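Local coordinates for protein cytochrome P450 (Bacillus megaterium, PDB 5L92) that binds heme and corticosterone and probably acts as a cytochrome P450 monooxygenase that hydroxylates steroids using molecular oxygen, at residues L142-I147 and A242-T247; A148-V153 and D211-V216; N249-T254 and I360-M365; G278-L283 and N340-F345. One frame throughout, in Å; residues are numbered along the deposited sequence.

The four contacts trace how a P450 builds helices around a heme. Contacts 1 and 2 share helix 141-151, their centres about 14 Å apart; contact 2 is nested within the loop closed by contact 1. Contact 3 follows in series, its centre about 11 Å from that of contact 1, and the two meet where Thr247 probably hydrogen-bonds Glu361. Contact 4 is nested inside contact 3, centre to centre about 12 Å, joined to it by Leu250 against Leu283. The chain of contacts thus runs from helix 213-222 on the periphery, past the interrupted helix beside the substrate, to the loop leading to the axial cysteine; contacts 1 and 4 both touch the heme.

Contact 1. Residues L142-I147 and A242-T247; sequences LPVMVI and AGNETT. With HEM (protoporphyrin IX containing Fe), chain C; C0R (corticosterone), chain D.
Gly243 packs bare against helix 141-151, its CA 3.8 Å from Ile147 CG2, within the AGNETT sequence that marks the interrupted distal helix of P450s. A CB on Gly243 would run into that same methyl, so the close fit depends on the missing side chain. Gly243 O comes within 3.2 Å of Val144 N, but at an angle too poor for a hydrogen bond. Flanking this seam, Pro143 CG rests on Thr247 CG2 at 3.8 Å, and Val144 CG2 crosses the amide of Asn244, 3.6 Å from ND2.

A second layer positions these groups. The Asn244 amide is bonded at both ends, ND2 to Leu240 O and OD1 to Tyr140 OH, which fixes its rotation, while Thr247 OG1 is tied to Glu361 of helix 355-372.

Ala242 and Thr246 face the heme and corticosterone. Ala242 CB approaches C4 of the steroid to 3.4 Å. Corticosterone O1 (C0R O1) binds the heme iron (HEM FE) at 1.9 Å. With its OG1 lodged between backbone N and carbonyl carbon (chi1 59°), Thr246 turns that hydroxyl back along the helix, donating from OG1 to Ala242 O at 2.8 Å.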
# COMPACT_ATOMS: atom_id res chain seq x y z
N LEU A 142 -6.30 -9.67 -9.04
CA LEU A 142 -7.39 -8.72 -9.25
C LEU A 142 -6.88 -7.30 -9.33
O LEU A 142 -7.21 -6.60 -10.31
CB LEU A 142 -8.48 -8.87 -8.19
CG LEU A 142 -9.49 -7.71 -8.08
CD1 LEU A 142 -10.41 -7.61 -9.29
CD2 LEU A 142 -10.31 -7.83 -6.86
N PRO A 143 -6.09 -6.80 -8.39
CA PRO A 143 -5.75 -5.38 -8.45
C PRO A 143 -4.79 -5.01 -9.59
O PRO A 143 -4.82 -3.86 -10.05
CB PRO A 143 -5.16 -5.12 -7.07
CG PRO A 143 -5.78 -6.17 -6.22
CD PRO A 143 -5.77 -7.36 -7.06
N VAL A 144 -3.92 -5.91 -10.05
CA VAL A 144 -3.05 -5.54 -11.16
C VAL A 144 -3.84 -5.51 -12.46
O VAL A 144 -3.54 -4.73 -13.37
CB VAL A 144 -1.84 -6.49 -11.25
CG1 VAL A 144 -2.28 -7.91 -11.58
CG2 VAL A 144 -0.81 -5.98 -12.30
N MET A 145 -4.86 -6.36 -12.56
CA MET A 145 -5.73 -6.38 -13.73
C MET A 145 -6.55 -5.10 -13.79
O MET A 145 -6.76 -4.54 -14.87
CB MET A 145 -6.66 -7.60 -13.70
CG MET A 145 -5.97 -8.91 -13.95
SD MET A 145 -6.98 -10.31 -13.40
CE MET A 145 -6.41 -11.62 -14.43
N VAL A 146 -7.02 -4.63 -12.65
CA VAL A 146 -7.68 -3.33 -12.60
C VAL A 146 -6.70 -2.23 -13.01
O VAL A 146 -7.01 -1.40 -13.86
CB VAL A 146 -8.27 -3.07 -11.20
CG1 VAL A 146 -8.79 -1.66 -11.13
CG2 VAL A 146 -9.39 -4.03 -10.90
N ILE A 147 -5.51 -2.21 -12.39
CA ILE A 147 -4.57 -1.11 -12.64
C ILE A 147 -4.06 -1.13 -14.08
O ILE A 147 -3.80 -0.08 -14.65
CB ILE A 147 -3.40 -1.13 -11.64
CG1 ILE A 147 -2.80 0.27 -11.48
CG2 ILE A 147 -2.26 -2.05 -12.12
CD1 ILE A 147 -3.73 1.27 -10.81
N ALA A 242 1.66 0.54 -7.03
CA ALA A 242 0.46 0.51 -6.19
C ALA A 242 -0.48 -0.61 -6.61
O ALA A 242 -1.08 -1.27 -5.76
CB ALA A 242 -0.26 1.84 -6.28
N GLY A 243 -0.65 -0.82 -7.92
CA GLY A 243 -1.50 -1.89 -8.41
C GLY A 243 -0.94 -3.29 -8.19
O GLY A 243 -1.67 -4.27 -8.40
N ASN A 244 0.32 -3.39 -7.76
CA ASN A 244 0.98 -4.66 -7.53
C ASN A 244 1.30 -4.94 -6.06
O ASN A 244 1.75 -6.04 -5.75
CB ASN A 244 2.30 -4.70 -8.32
CG ASN A 244 2.11 -5.08 -9.79
OD1 ASN A 244 2.30 -6.23 -10.17
ND2 ASN A 244 1.75 -4.11 -10.60
N GLU A 245 1.09 -4.00 -5.15
CA GLU A 245 1.81 -4.07 -3.88
C GLU A 245 1.03 -3.57 -2.66
O GLU A 245 1.64 -3.47 -1.58
CB GLU A 245 3.12 -3.23 -3.95
CG GLU A 245 4.16 -3.66 -5.00
CD GLU A 245 4.75 -5.05 -4.75
OE1 GLU A 245 4.68 -5.55 -3.62
OE2 GLU A 245 5.29 -5.65 -5.70
N THR A 246 -0.24 -3.16 -2.80
CA THR A 246 -1.01 -2.61 -1.68
C THR A 246 -2.29 -3.38 -1.43
O THR A 246 -2.37 -4.16 -0.47
CB THR A 246 -1.33 -1.14 -1.94
OG1 THR A 246 -2.08 -1.04 -3.15
CG2 THR A 246 -0.07 -0.30 -2.06
N THR A 247 -3.32 -3.19 -2.28
CA THR A 247 -4.61 -3.83 -2.09
C THR A 247 -4.48 -5.34 -1.95
O THR A 247 -5.25 -5.96 -1.20
CB THR A 247 -5.53 -3.49 -3.27
OG1 THR A 247 -5.73 -2.08 -3.30
CG2 THR A 247 -6.88 -4.16 -3.13
CHA HEM C . -0.37 7.46 -1.25
CHB HEM C . -1.46 3.44 1.31
CHC HEM C . -3.72 1.53 -2.48
CHD HEM C . -2.19 5.29 -5.11
C1A HEM C . -0.52 6.54 -0.22
C2A HEM C . -0.12 6.76 1.15
C3A HEM C . -0.41 5.65 1.85
C4A HEM C . -1.03 4.70 0.95
CMA HEM C . -0.15 5.43 3.35
CAA HEM C . 0.55 8.04 1.71
CBA HEM C . 1.97 8.24 1.18
CGA HEM C . 2.74 9.27 1.97
O1A HEM C . 2.14 10.07 2.70
O2A HEM C . 3.98 9.30 1.89
C1B HEM C . -2.21 2.57 0.55
C2B HEM C . -2.88 1.36 0.99
C3B HEM C . -3.49 0.84 -0.09
C4B HEM C . -3.21 1.70 -1.22
CMB HEM C . -2.90 0.84 2.44
CAB HEM C . -4.39 -0.41 -0.22
CBB HEM C . -5.06 -0.94 0.82
C1C HEM C . -3.51 2.39 -3.53
C2C HEM C . -3.91 2.17 -4.89
C3C HEM C . -3.51 3.21 -5.60
C4C HEM C . -2.79 4.11 -4.74
CMC HEM C . -4.73 0.98 -5.45
CAC HEM C . -3.75 3.31 -7.11
CBC HEM C . -4.42 4.34 -7.62
C1D HEM C . -1.57 6.21 -4.32
C2D HEM C . -0.98 7.45 -4.78
C3D HEM C . -0.47 8.08 -3.71
C4D HEM C . -0.71 7.22 -2.56
CMD HEM C . -0.99 7.88 -6.27
CAD HEM C . 0.26 9.44 -3.65
CBD HEM C . -0.73 10.58 -3.31
CGD HEM C . -0.06 11.92 -3.09
O1D HEM C . -0.73 12.97 -3.20
O2D HEM C . 1.16 11.99 -2.77
NA HEM C . -1.09 5.28 -0.33
NB HEM C . -2.42 2.72 -0.80
NC HEM C . -2.81 3.59 -3.48
ND HEM C . -1.35 6.09 -2.97
FE HEM C . -2.01 4.45 -1.91
C1 C0R D . 3.09 3.43 -0.98
C2 C0R D . 1.56 3.33 -0.89
C3 C0R D . 0.79 3.38 -2.29
C4 C0R D . 1.61 2.89 -3.58
C5 C0R D . 3.10 2.59 -3.44
C6 C0R D . 3.91 2.05 -4.69
C7 C0R D . 5.28 2.91 -4.85
C8 C0R D . 6.07 2.96 -3.56
C9 C0R D . 5.22 3.47 -2.31
C10 C0R D . 3.84 2.75 -2.08
C11 C0R D . 6.19 3.55 -1.03
C12 C0R D . 7.54 4.43 -1.36
C13 C0R D . 8.34 3.93 -2.55
C14 C0R D . 7.32 3.81 -3.83
C15 C0R D . 8.11 3.36 -4.81
C16 C0R D . 9.50 4.16 -4.58
C17 C0R D . 9.28 4.79 -3.01
C18 C0R D . 8.99 2.54 -2.22
C19 C0R D . 4.03 1.27 -1.65
C20 C0R D . 10.63 4.86 -2.24
C21 C0R D . 11.01 6.07 -1.38
O1 C0R D . -0.40 3.66 -2.47
O2 C0R D . 6.54 2.33 -0.63
O3 C0R D . 11.42 3.93 -2.33
O4 C0R D . 12.20 5.72 -0.67

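Contact 2. Residues A148-V153 and D211-V216; sequences ADILGV and DDIISV
Asp212 presses its CB between two carbonyl oxygens at the end of helix 141-151, 3.3 Å from Ile150 O and 3.3 Å from Leu151 O. One atom further on, CG still lies beside Leu151 O. The carboxylate then divides its duties. OD1 turns back to its own helix, 213-222, where it accepts from Ser215 N at 2.8 Å, met almost end-on by a nearly straight N-H (171°), and from Ser215 OG, which arrives from above the carboxylate plane. OD2 passes Gly152 CA at 3.7 Å and forms a salt bridge with Lys205 of helix 177-207, a lysine that also holds Gly152 O. Having CG between backbone N and carbonyl carbon (chi1 50°) is what lets the side chain curl back to Ser215.

Two helix ends therefore meet here. Asp212 is the N-cap of helix 213-222, and Gly152, with positive phi, is the C-prime residue of a Schellman motif closing helix 141-151, in which Val153 N reaches back to Ala148 O at 3.0 Å. The backbones are joined directly by Ile213 N, which donates to Ile150 O at 3.0 Å.

Apolar groups lie beside this bond. The Ile150 and Ile213 side chains lie side by side, pointing the same way, and touch through their CG2 methyls; Leu151 slants across, its CD2 4.0 Å from Ile213 CG2, and Ile214 CG1 lies 3.6 Å from Leu151 O.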
# COMPACT_ATOMS: atom_id res chain seq x y z
N ALA A 148 -3.89 -2.31 -14.67
CA ALA A 148 -3.49 -2.38 -16.07
C ALA A 148 -4.59 -1.84 -16.99
O ALA A 148 -4.29 -1.18 -18.00
CB ALA A 148 -3.15 -3.82 -16.45
N ASP A 149 -5.86 -2.05 -16.64
CA ASP A 149 -6.95 -1.43 -17.41
C ASP A 149 -6.98 0.08 -17.22
O ASP A 149 -7.22 0.82 -18.17
CB ASP A 149 -8.29 -2.01 -17.00
CG ASP A 149 -8.57 -3.35 -17.66
OD1 ASP A 149 -7.75 -3.79 -18.50
OD2 ASP A 149 -9.61 -3.95 -17.34
N ILE A 150 -6.71 0.56 -16.00
CA ILE A 150 -6.71 2.00 -15.74
C ILE A 150 -5.58 2.70 -16.48
O ILE A 150 -5.76 3.81 -17.00
CB ILE A 150 -6.61 2.26 -14.22
CG1 ILE A 150 -7.92 1.92 -13.51
CG2 ILE A 150 -6.26 3.74 -13.93
CD1 ILE A 150 -7.79 1.91 -12.00
N LEU A 151 -4.37 2.12 -16.46
CA LEU A 151 -3.24 2.71 -17.20
C LEU A 151 -3.38 2.53 -18.71
O LEU A 151 -2.89 3.37 -19.47
CB LEU A 151 -1.93 2.10 -16.71
CG LEU A 151 -1.67 2.39 -15.23
CD1 LEU A 151 -0.57 1.50 -14.63
CD2 LEU A 151 -1.32 3.84 -15.08
N GLY A 152 -4.04 1.48 -19.15
CA GLY A 152 -4.13 1.16 -20.56
C GLY A 152 -2.94 0.37 -21.06
O GLY A 152 -2.55 0.53 -22.22
N VAL A 153 -2.37 -0.49 -20.22
CA VAL A 153 -1.20 -1.28 -20.60
C VAL A 153 -1.63 -2.74 -20.68
O VAL A 153 -2.63 -3.12 -20.06
CB VAL A 153 -0.02 -1.10 -19.62
CG1 VAL A 153 0.33 0.35 -19.49
CG2 VAL A 153 -0.33 -1.70 -18.22
N ASP A 211 -8.98 4.96 -23.72
CA ASP A 211 -9.77 5.32 -22.54
C ASP A 211 -9.01 4.87 -21.29
O ASP A 211 -9.36 3.92 -20.59
CB ASP A 211 -11.14 4.68 -22.63
CG ASP A 211 -12.12 5.21 -21.62
OD1 ASP A 211 -11.86 6.30 -21.08
OD2 ASP A 211 -13.15 4.53 -21.37
N ASP A 212 -7.93 5.60 -21.01
CA ASP A 212 -7.04 5.30 -19.89
C ASP A 212 -6.42 6.60 -19.40
O ASP A 212 -6.47 7.63 -20.07
CB ASP A 212 -5.93 4.31 -20.28
CG ASP A 212 -5.19 4.71 -21.57
OD1 ASP A 212 -4.44 5.71 -21.54
OD2 ASP A 212 -5.34 4.02 -22.59
N ILE A 213 -5.81 6.55 -18.22
CA ILE A 213 -5.35 7.78 -17.61
C ILE A 213 -4.03 8.27 -18.19
O ILE A 213 -3.67 9.43 -18.00
CB ILE A 213 -5.25 7.62 -16.08
CG1 ILE A 213 -5.00 8.98 -15.46
CG2 ILE A 213 -4.15 6.64 -15.72
CD1 ILE A 213 -5.50 9.13 -14.10
N ILE A 214 -3.28 7.43 -18.89
CA ILE A 214 -2.11 7.94 -19.58
C ILE A 214 -2.53 8.84 -20.74
O ILE A 214 -2.03 9.96 -20.89
CB ILE A 214 -1.21 6.79 -20.06
CG1 ILE A 214 -0.64 6.07 -18.83
CG2 ILE A 214 -0.09 7.31 -21.02
CD1 ILE A 214 0.30 4.95 -19.18
N SER A 215 -3.47 8.36 -21.57
CA SER A 215 -4.08 9.19 -22.61
C SER A 215 -4.65 10.46 -22.02
O SER A 215 -4.45 11.55 -22.55
CB SER A 215 -5.18 8.41 -23.33
OG SER A 215 -4.68 7.24 -23.96
N VAL A 216 -5.34 10.35 -20.88
CA VAL A 216 -5.98 11.54 -20.34
C VAL A 216 -4.94 12.57 -19.95
O VAL A 216 -5.19 13.77 -20.07
CB VAL A 216 -6.89 11.17 -19.16
CG1 VAL A 216 -7.37 12.43 -18.47
CG2 VAL A 216 -8.07 10.36 -19.65

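Contact 3. Residues N249-T254 and I360-M365; sequences NLISNT and IEAKIM
Ile251 sends both its branches toward helix 355-372, and each finds a different neighbour. CG1, beside the backbone N and anti to the carbonyl carbon (chi1 -61°), lies over the backbone of Ala362, 3.9 Å from its CA. The CG2 branch reaches Met365 instead, coming within 3.9 Å of CG. The Ile251 and Met365 side chains cross at about a right angle, so the isoleucine meets the flank of the methionine near its root, with CD1 also 4.1 Å from Met365 CG. Beyond that point the methionine chain bends at both chi2 and chi3.

Leu250 approaches the same alanine from the preceding position along its helix: its CD2 methyl stands 3.8 Å from Ala362 CB, leaving that small methyl between the leucine and the isoleucine. So short a residue lets the two larger side chains reach its backbone, and the two short helix segments pass with their axes 9.6 Å apart, inclined at 39°. An alanine in place of Ile251 would remove both branches and would probably leave a gap beside Ala362, with the root of Met365 free to shift.

No hydrogen bond crosses the interface. Within its own helix, Thr254 OG1 donates to Leu250 O at 2.9 Å, on the face of that carbonyl away from Thr254 N. Leu250 also touches the heme and Leu283. Close apolar packing between the C-terminal part of the interrupted distal helix, here 247-260, and the L helix, here 355-372, belongs to the conserved helical core of the P450 fold.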
# COMPACT_ATOMS: atom_id res chain seq x y z
N ASN A 249 -2.39 -6.91 -0.24
CA ASN A 249 -2.15 -7.17 1.16
C ASN A 249 -3.35 -6.84 2.03
O ASN A 249 -3.55 -7.50 3.04
CB ASN A 249 -0.93 -6.39 1.63
CG ASN A 249 0.29 -6.88 0.96
OD1 ASN A 249 0.45 -8.08 0.80
ND2 ASN A 249 1.12 -5.97 0.47
N LEU A 250 -4.16 -5.85 1.65
CA LEU A 250 -5.38 -5.61 2.41
C LEU A 250 -6.26 -6.85 2.39
O LEU A 250 -6.77 -7.29 3.44
CB LEU A 250 -6.12 -4.41 1.84
CG LEU A 250 -7.47 -4.02 2.47
CD1 LEU A 250 -7.37 -3.86 3.99
CD2 LEU A 250 -7.99 -2.73 1.81
N ILE A 251 -6.41 -7.46 1.21
CA ILE A 251 -7.30 -8.60 1.03
C ILE A 251 -6.76 -9.83 1.76
O ILE A 251 -7.48 -10.48 2.53
CB ILE A 251 -7.51 -8.89 -0.47
CG1 ILE A 251 -8.15 -7.67 -1.15
CG2 ILE A 251 -8.40 -10.15 -0.68
CD1 ILE A 251 -8.28 -7.75 -2.66
N SER A 252 -5.51 -10.17 1.49
CA SER A 252 -4.86 -11.31 2.13
C SER A 252 -4.80 -11.14 3.64
O SER A 252 -5.07 -12.08 4.39
CB SER A 252 -3.46 -11.49 1.56
OG SER A 252 -3.58 -12.07 0.29
N ASN A 253 -4.43 -9.95 4.11
CA ASN A 253 -4.35 -9.71 5.55
C ASN A 253 -5.71 -9.84 6.21
O ASN A 253 -5.79 -10.21 7.38
CB ASN A 253 -3.79 -8.31 5.86
CG ASN A 253 -2.31 -8.19 5.59
OD1 ASN A 253 -1.68 -9.16 5.20
ND2 ASN A 253 -1.74 -6.98 5.76
N THR A 254 -6.79 -9.46 5.49
CA THR A 254 -8.13 -9.61 6.04
C THR A 254 -8.44 -11.08 6.25
O THR A 254 -8.94 -11.47 7.31
CB THR A 254 -9.20 -9.00 5.12
OG1 THR A 254 -9.11 -7.58 5.14
CG2 THR A 254 -10.59 -9.39 5.61
N ILE A 360 -13.15 -0.64 -2.58
CA ILE A 360 -14.12 -1.35 -3.40
C ILE A 360 -13.54 -2.66 -3.96
O ILE A 360 -14.24 -3.68 -3.99
CB ILE A 360 -14.66 -0.42 -4.51
CG1 ILE A 360 -16.05 -0.86 -4.93
CG2 ILE A 360 -13.80 -0.42 -5.77
CD1 ILE A 360 -17.12 -0.39 -3.96
N GLU A 361 -12.29 -2.66 -4.41
CA GLU A 361 -11.65 -3.93 -4.76
C GLU A 361 -11.72 -4.91 -3.59
O GLU A 361 -12.05 -6.09 -3.77
CB GLU A 361 -10.17 -3.71 -5.16
CG GLU A 361 -9.92 -3.06 -6.55
CD GLU A 361 -8.45 -2.50 -6.74
OE1 GLU A 361 -7.69 -2.29 -5.75
OE2 GLU A 361 -8.07 -2.26 -7.91
N ALA A 362 -11.36 -4.47 -2.40
CA ALA A 362 -11.32 -5.37 -1.25
C ALA A 362 -12.70 -5.93 -0.91
O ALA A 362 -12.89 -7.14 -0.77
CB ALA A 362 -10.72 -4.63 -0.06
N LYS A 363 -13.68 -5.04 -0.74
CA LYS A 363 -15.07 -5.43 -0.46
C LYS A 363 -15.59 -6.48 -1.44
O LYS A 363 -16.04 -7.56 -1.05
CB LYS A 363 -15.97 -4.19 -0.50
CG LYS A 363 -17.40 -4.44 -0.02
CD LYS A 363 -18.26 -3.21 -0.27
CE LYS A 363 -18.38 -2.93 -1.75
NZ LYS A 363 -19.70 -2.36 -2.13
N ILE A 364 -15.54 -6.18 -2.74
CA ILE A 364 -16.10 -7.07 -3.74
C ILE A 364 -15.41 -8.43 -3.68
O ILE A 364 -16.05 -9.48 -3.71
CB ILE A 364 -16.00 -6.42 -5.14
CG1 ILE A 364 -16.94 -5.22 -5.20
CG2 ILE A 364 -16.25 -7.45 -6.21
CD1 ILE A 364 -16.89 -4.39 -6.47
N MET A 365 -14.08 -8.43 -3.60
CA MET A 365 -13.38 -9.72 -3.57
C MET A 365 -13.67 -10.47 -2.27
O MET A 365 -13.89 -11.68 -2.27
CB MET A 365 -11.89 -9.50 -3.76
CG MET A 365 -11.00 -10.70 -3.54
SD MET A 365 -11.30 -12.09 -4.62
CE MET A 365 -10.25 -11.64 -6.02

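Contact 4. Residues G278-L283 and N340-F345; sequences GIEEVL and NVHMAF. With HEM (protoporphyrin IX containing Fe), chain C.
His342 and Glu280 are brought together by two torsions: the imidazole CG sits between its backbone N and carbonyl carbon (chi1 63°), and the glutamate chain folds at chi2 (-57°), turning OE1 toward the ring. His342 NE2 donates to Glu280 OE1 at 2.9 Å along a nearly straight line. OE1 lies almost in the ring plane, yet NE2 meets it from above the carboxylate plane, the two planes being 31° apart. The other ring nitrogen, ND1, accepts from Ala344 N at 3.1 Å, a pattern consistent with a neutral imidazole protonated on NE2. Leu283 CB covers one ring face in a CH-pi contact, 4.0 Å from the centroid, while Glu280 OE1 has a second partner in Arg359 of helix 355-372.

Helix 275-285 is the K helix of the P450 fold and carries its ExxR motif: Glu281 is salt-bridged to Arg284 and to Arg337. The opposing loop leads into the cysteine ligand loop, with Phe345 sharing backbone hydrogen bonds with Cys352, the axial ligand of the heme iron. With alanine in place of His342, Ala344 N would probably lose this acceptor, Glu280 OE1 this donor, and Leu283 CB the ring it covers.

Nearer the heme, Leu283 CB also packs on Ala344 CB at 3.8 Å, and its CD1 meets Phe345 CE2 at 3.8 Å. The phenyl ring bridges onward, CE1 standing 3.7 Å from the heme C2B. At the other end of the loop, Asn340 ND2 comes within 3.1 Å of Glu280 O, and its amide stands almost perpendicular to the Glu281 carboxylate.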
# COMPACT_ATOMS: atom_id res chain seq x y z
N GLY A 278 -15.27 -4.25 8.96
CA GLY A 278 -14.21 -5.22 9.19
C GLY A 278 -12.97 -4.92 8.36
O GLY A 278 -11.84 -5.10 8.82
N ILE A 279 -13.16 -4.40 7.15
CA ILE A 279 -12.03 -4.08 6.31
C ILE A 279 -11.31 -2.88 6.89
O ILE A 279 -10.09 -2.80 6.81
CB ILE A 279 -12.49 -3.86 4.85
CG1 ILE A 279 -12.84 -5.19 4.20
CG2 ILE A 279 -11.42 -3.12 4.00
CD1 ILE A 279 -13.61 -5.05 2.86
N GLU A 280 -12.04 -1.92 7.47
CA GLU A 280 -11.41 -0.79 8.13
C GLU A 280 -10.61 -1.24 9.34
O GLU A 280 -9.58 -0.64 9.67
CB GLU A 280 -12.45 0.25 8.53
CG GLU A 280 -13.23 0.87 7.35
CD GLU A 280 -12.31 1.53 6.29
OE1 GLU A 280 -11.54 2.46 6.61
OE2 GLU A 280 -12.38 1.13 5.13
N GLU A 281 -11.07 -2.29 10.02
CA GLU A 281 -10.35 -2.79 11.18
C GLU A 281 -9.16 -3.67 10.77
O GLU A 281 -8.22 -3.75 11.53
CB GLU A 281 -11.35 -3.49 12.13
CG GLU A 281 -10.80 -4.28 13.32
CD GLU A 281 -10.24 -3.39 14.37
OE1 GLU A 281 -9.98 -2.22 14.04
OE2 GLU A 281 -10.09 -3.81 15.51
N VAL A 282 -9.12 -4.23 9.56
CA VAL A 282 -7.84 -4.75 9.08
C VAL A 282 -6.88 -3.61 8.75
O VAL A 282 -5.70 -3.65 9.13
CB VAL A 282 -8.03 -5.68 7.88
CG1 VAL A 282 -6.69 -6.24 7.45
CG2 VAL A 282 -9.00 -6.81 8.22
N LEU A 283 -7.36 -2.56 8.06
CA LEU A 283 -6.49 -1.42 7.79
C LEU A 283 -5.84 -0.88 9.05
O LEU A 283 -4.73 -0.32 9.00
CB LEU A 283 -7.30 -0.29 7.13
CG LEU A 283 -7.63 -0.61 5.68
CD1 LEU A 283 -8.78 0.26 5.17
CD2 LEU A 283 -6.37 -0.44 4.79
N ASN A 340 -12.98 4.48 14.31
CA ASN A 340 -11.78 3.85 13.79
C ASN A 340 -11.11 4.86 12.86
O ASN A 340 -11.19 4.79 11.63
CB ASN A 340 -12.11 2.53 13.09
CG ASN A 340 -10.85 1.75 12.63
OD1 ASN A 340 -9.71 2.21 12.79
ND2 ASN A 340 -11.07 0.59 12.07
N VAL A 341 -10.44 5.83 13.46
CA VAL A 341 -9.89 6.93 12.69
C VAL A 341 -8.44 6.59 12.40
O VAL A 341 -7.52 7.23 12.89
CB VAL A 341 -10.04 8.28 13.40
CG1 VAL A 341 -9.59 9.41 12.43
CG2 VAL A 341 -11.55 8.53 13.79
N HIS A 342 -8.24 5.53 11.63
CA HIS A 342 -6.89 5.10 11.37
C HIS A 342 -6.29 5.95 10.25
O HIS A 342 -6.96 6.75 9.59
CB HIS A 342 -6.90 3.64 11.00
CG HIS A 342 -7.66 3.39 9.74
ND1 HIS A 342 -7.15 3.71 8.50
CD2 HIS A 342 -8.93 2.98 9.54
CE1 HIS A 342 -8.06 3.44 7.58
NE2 HIS A 342 -9.14 2.99 8.19
N MET A 343 -4.99 5.80 10.08
CA MET A 343 -4.22 6.53 9.08
C MET A 343 -3.56 5.57 8.10
O MET A 343 -2.46 5.83 7.62
CB MET A 343 -3.16 7.40 9.79
CG MET A 343 -3.81 8.57 10.55
SD MET A 343 -2.71 9.74 11.38
CE MET A 343 -2.25 8.79 12.83
N ALA A 344 -4.22 4.46 7.79
CA ALA A 344 -3.58 3.46 6.96
C ALA A 344 -3.38 3.97 5.54
O ALA A 344 -2.54 3.43 4.82
CB ALA A 344 -4.40 2.16 6.99
N PHE A 345 -4.12 5.00 5.14
CA PHE A 345 -3.93 5.67 3.87
C PHE A 345 -3.15 6.96 4.01
O PHE A 345 -3.14 7.78 3.08
CB PHE A 345 -5.29 5.96 3.22
CG PHE A 345 -6.03 4.74 2.80
CD1 PHE A 345 -5.53 3.90 1.84
CD2 PHE A 345 -7.26 4.41 3.40
CE1 PHE A 345 -6.21 2.78 1.46
CE2 PHE A 345 -7.95 3.28 2.99
CZ PHE A 345 -7.42 2.46 2.04
CHA HEM C . -0.37 7.46 -1.25
CHB HEM C . -1.46 3.44 1.31
CHC HEM C . -3.72 1.53 -2.48
CHD HEM C . -2.19 5.29 -5.11
C1A HEM C . -0.52 6.54 -0.22
C2A HEM C . -0.12 6.76 1.15
C3A HEM C . -0.41 5.65 1.85
C4A HEM C . -1.03 4.70 0.95
CMA HEM C . -0.15 5.43 3.35
CAA HEM C . 0.55 8.04 1.71
CBA HEM C . 1.97 8.24 1.18
CGA HEM C . 2.74 9.27 1.97
O1A HEM C . 2.14 10.07 2.70
O2A HEM C . 3.98 9.30 1.89
C1B HEM C . -2.21 2.57 0.55
C2B HEM C . -2.88 1.36 0.99
C3B HEM C . -3.49 0.84 -0.09
C4B HEM C . -3.21 1.70 -1.22
CMB HEM C . -2.90 0.84 2.44
CAB HEM C . -4.39 -0.41 -0.22
CBB HEM C . -5.06 -0.94 0.82
C1C HEM C . -3.51 2.39 -3.53
C2C HEM C . -3.91 2.17 -4.89
C3C HEM C . -3.51 3.21 -5.60
C4C HEM C . -2.79 4.11 -4.74
CMC HEM C . -4.73 0.98 -5.45
CAC HEM C . -3.75 3.31 -7.11
CBC HEM C . -4.42 4.34 -7.62
C1D HEM C . -1.57 6.21 -4.32
C2D HEM C . -0.98 7.45 -4.78
C3D HEM C . -0.47 8.08 -3.71
C4D HEM C . -0.71 7.22 -2.56
CMD HEM C . -0.99 7.88 -6.27
CAD HEM C . 0.26 9.44 -3.65
CBD HEM C . -0.73 10.58 -3.31
CGD HEM C . -0.06 11.92 -3.09
O1D HEM C . -0.73 12.97 -3.20
O2D HEM C . 1.16 11.99 -2.77
NA HEM C . -1.09 5.28 -0.33
NB HEM C . -2.42 2.72 -0.80
NC HEM C . -2.81 3.59 -3.48
ND HEM C . -1.35 6.09 -2.97
FE HEM C . -2.01 4.45 -1.91